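Local coordinates for protein beta-galactoside alpha-2,6-sialyltransferase (Photobacterium sp., PDB 2Z4T) that probably transfers sialic acid from a CMP-activated donor to the galactose of acceptors such as lactose through an alpha-2,6 linkage, at residues A[362-365]-A[369-372]. Sequence-based numbering, arbitrary orientation.
Sequences TTVW and HERE. With GAL (beta-D-galactopyranose), chain B; GLC (alpha-D-glucopyranose), chain C.
V364 meets E370 and R371 through its two methyl groups, CG1 facing mainly E370 and CG2 mainly R371, in a small contact where a loop folds back beside the start of the helix that follows it. With no polar bond between the segments, it is part aliphatic and part methyl against carboxylate. CG2 lies 3.9 Å from CB of R371, and CG1 comes within 3.3 Å of OE2 of E370. The valine side chain stands at about a right angle to both partners. E370 is extended beyond CG, which brings OE2 up to CG1, while its CB packs near the same methyl at 4.0 Å.

The close part is thus V364 against the carboxylate end and CB of E370 and the CB of R371; all three residues remain partly exposed. The looser side begins where R371 leaves the contact, for it touches V364 only near its root: in one of its two conformers, with chi1 at 70° and further bends along the chain, the guanidinium leads away and NE is hydrogen-bonded to O of N368.

The CB of W365 points away from 369-372, and its indole lies against the lactose, whose glycan pocket it helps to form. The galactose packs over one face, with C5 3.6 Å from NE1, a CH-pi type of stacking common in sugar sites; the glucose follows over the six-membered ring, O3 lying 3.6 Å from CZ3. CG2 of T363 backs the opposite face, 3.6 Å above the plane; it and the galactose C5 are each displaced toward the rim.

In the GT-B fold, the contact closes the short connection from strand 356-360, in the parallel sheet, to helix 371-386. Y374 of that helix also touches V364, while I411 of helix 410-417 packs on T363, V364 and R371.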
loop_
_atom_site.group_PDB
_atom_site.type_symbol
_atom_site.label_atom_id
_atom_site.label_comp_id
_atom_site.label_asym_id
_atom_site.label_seq_id
_atom_site.Cartn_x
_atom_site.Cartn_y
_atom_site.Cartn_z
ATOM N N THR A 362 -9.580 -17.661 -5.937
ATOM C CA THR A 362 -8.171 -17.744 -5.598
ATOM C C THR A 362 -7.311 -17.978 -6.852
ATOM O O THR A 362 -7.833 -18.116 -7.955
ATOM C CB THR A 362 -7.890 -18.860 -4.553
ATOM O OG1 THR A 362 -6.592 -18.672 -3.984
ATOM C CG2 THR A 362 -7.967 -20.249 -5.189
ATOM N N THR A 363 -5.998 -18.039 -6.666
ATOM C CA THR A 363 -5.119 -18.390 -7.765
ATOM C C THR A 363 -4.068 -19.353 -7.264
ATOM O O THR A 363 -3.949 -19.521 -6.057
ATOM C CB THR A 363 -4.447 -17.141 -8.373
ATOM O OG1 THR A 363 -3.828 -17.511 -9.601
ATOM C CG2 THR A 363 -3.405 -16.537 -7.421
ATOM N N VAL A 364 -3.309 -19.975 -8.168
ATOM C CA VAL A 364 -2.163 -20.784 -7.767
ATOM C C VAL A 364 -0.884 -20.030 -8.047
ATOM O O VAL A 364 -0.659 -19.599 -9.183
ATOM C CB VAL A 364 -1.968 -22.058 -8.608
ATOM C CG1 VAL A 364 -1.636 -23.233 -7.683
ATOM C CG2 VAL A 364 -3.134 -22.331 -9.557
ATOM N N TRP A 365 -0.023 -19.912 -7.038
ATOM C CA TRP A 365 1.348 -19.427 -7.256
ATOM C C TRP A 365 2.283 -20.609 -7.596
ATOM O O TRP A 365 2.105 -21.723 -7.088
ATOM C CB TRP A 365 1.875 -18.660 -6.032
ATOM C CG TRP A 365 1.003 -17.508 -5.546
ATOM C CD1 TRP A 365 0.541 -17.315 -4.269
ATOM C CD2 TRP A 365 0.520 -16.389 -6.318
ATOM N NE1 TRP A 365 -0.211 -16.162 -4.197
ATOM C CE2 TRP A 365 -0.237 -15.567 -5.433
ATOM C CE3 TRP A 365 0.635 -16.010 -7.663
ATOM C CZ2 TRP A 365 -0.860 -14.381 -5.848
ATOM C CZ3 TRP A 365 -0.000 -14.830 -8.083
ATOM C CH2 TRP A 365 -0.736 -14.029 -7.168
ATOM N N HIS A 369 0.586 -25.419 -14.091
ATOM C CA HIS A 369 0.004 -26.716 -14.456
ATOM C C HIS A 369 -1.319 -27.019 -13.692
ATOM O O HIS A 369 -2.089 -27.897 -14.087
ATOM C CB HIS A 369 1.030 -27.838 -14.242
ATOM C CG HIS A 369 1.413 -28.053 -12.807
ATOM N ND1 HIS A 369 0.776 -28.969 -11.989
ATOM C CD2 HIS A 369 2.372 -27.473 -12.042
ATOM C CE1 HIS A 369 1.330 -28.947 -10.789
ATOM N NE2 HIS A 369 2.300 -28.048 -10.794
ATOM N N GLU A 370 -1.566 -26.277 -12.612
ATOM C CA GLU A 370 -2.723 -26.503 -11.754
ATOM C C GLU A 370 -3.936 -25.621 -12.043
ATOM O O GLU A 370 -4.997 -25.835 -11.456
ATOM C CB GLU A 370 -2.340 -26.253 -10.285
ATOM C CG GLU A 370 -1.424 -27.278 -9.658
ATOM C CD GLU A 370 -1.623 -27.358 -8.152
ATOM O OE1 GLU A 370 -2.376 -28.257 -7.699
ATOM O OE2 GLU A 370 -1.060 -26.513 -7.421
ATOM N N ARG A 371 -3.829 -24.632 -12.917
ATOM C CA ARG A 371 -4.866 -23.607 -12.926
ATOM C C ARG A 371 -6.193 -23.965 -13.610
ATOM O O ARG A 371 -7.238 -23.373 -13.294
ATOM C CB ARG A 371 -4.316 -22.210 -13.283
ATOM C CG ARG A 371 -3.878 -21.995 -14.677
ATOM C CD ARG A 371 -2.558 -21.210 -14.707
ATOM N NE ARG A 371 -1.829 -21.660 -15.882
ATOM C CZ ARG A 371 -1.301 -20.888 -16.817
ATOM N NH1 ARG A 371 -1.320 -19.561 -16.722
ATOM N NH2 ARG A 371 -0.706 -21.478 -17.840
ATOM N N GLU A 372 -6.182 -24.961 -14.491
ATOM C CA GLU A 372 -7.458 -25.405 -15.050
ATOM C C GLU A 372 -8.236 -26.170 -13.997
ATOM O O GLU A 372 -9.468 -26.073 -13.915
ATOM C CB GLU A 372 -7.272 -26.228 -16.319
ATOM C CG GLU A 372 -6.680 -25.389 -17.443
ATOM C CD GLU A 372 -6.445 -26.165 -18.725
ATOM O OE1 GLU A 372 -6.221 -27.402 -18.667
ATOM O OE2 GLU A 372 -6.466 -25.518 -19.803
HETATM C C1 GAL B . 4.266 -14.895 -5.395
HETATM C C2 GAL B . 5.390 -15.075 -4.377
HETATM C C3 GAL B . 4.786 -15.388 -3.010
HETATM C C4 GAL B . 3.713 -14.354 -2.642
HETATM C C5 GAL B . 2.695 -14.166 -3.770
HETATM C C6 GAL B . 1.740 -12.994 -3.525
HETATM O O2 GAL B . 6.271 -16.097 -4.818
HETATM O O3 GAL B . 5.802 -15.412 -2.018
HETATM O O4 GAL B . 4.356 -13.133 -2.345
HETATM O O5 GAL B . 3.381 -13.883 -4.965
HETATM O O6 GAL B . 0.867 -13.220 -2.438
HETATM C C1 GLC C . 4.234 -14.206 -10.674
HETATM C C2 GLC C . 3.220 -13.462 -9.801
HETATM C C3 GLC C . 3.773 -13.376 -8.379
HETATM C C4 GLC C . 4.201 -14.749 -7.825
HETATM C C5 GLC C . 5.108 -15.467 -8.861
HETATM C C6 GLC C . 5.627 -16.893 -8.583
HETATM O O1 GLC C . 5.497 -13.547 -10.677
HETATM O O2 GLC C . 2.972 -12.151 -10.255
HETATM O O3 GLC C . 2.839 -12.725 -7.559
HETATM O O4 GLC C . 4.880 -14.517 -6.606
HETATM O O5 GLC C . 4.434 -15.496 -10.116
HETATM O O6 GLC C . 5.162 -17.499 -7.394
#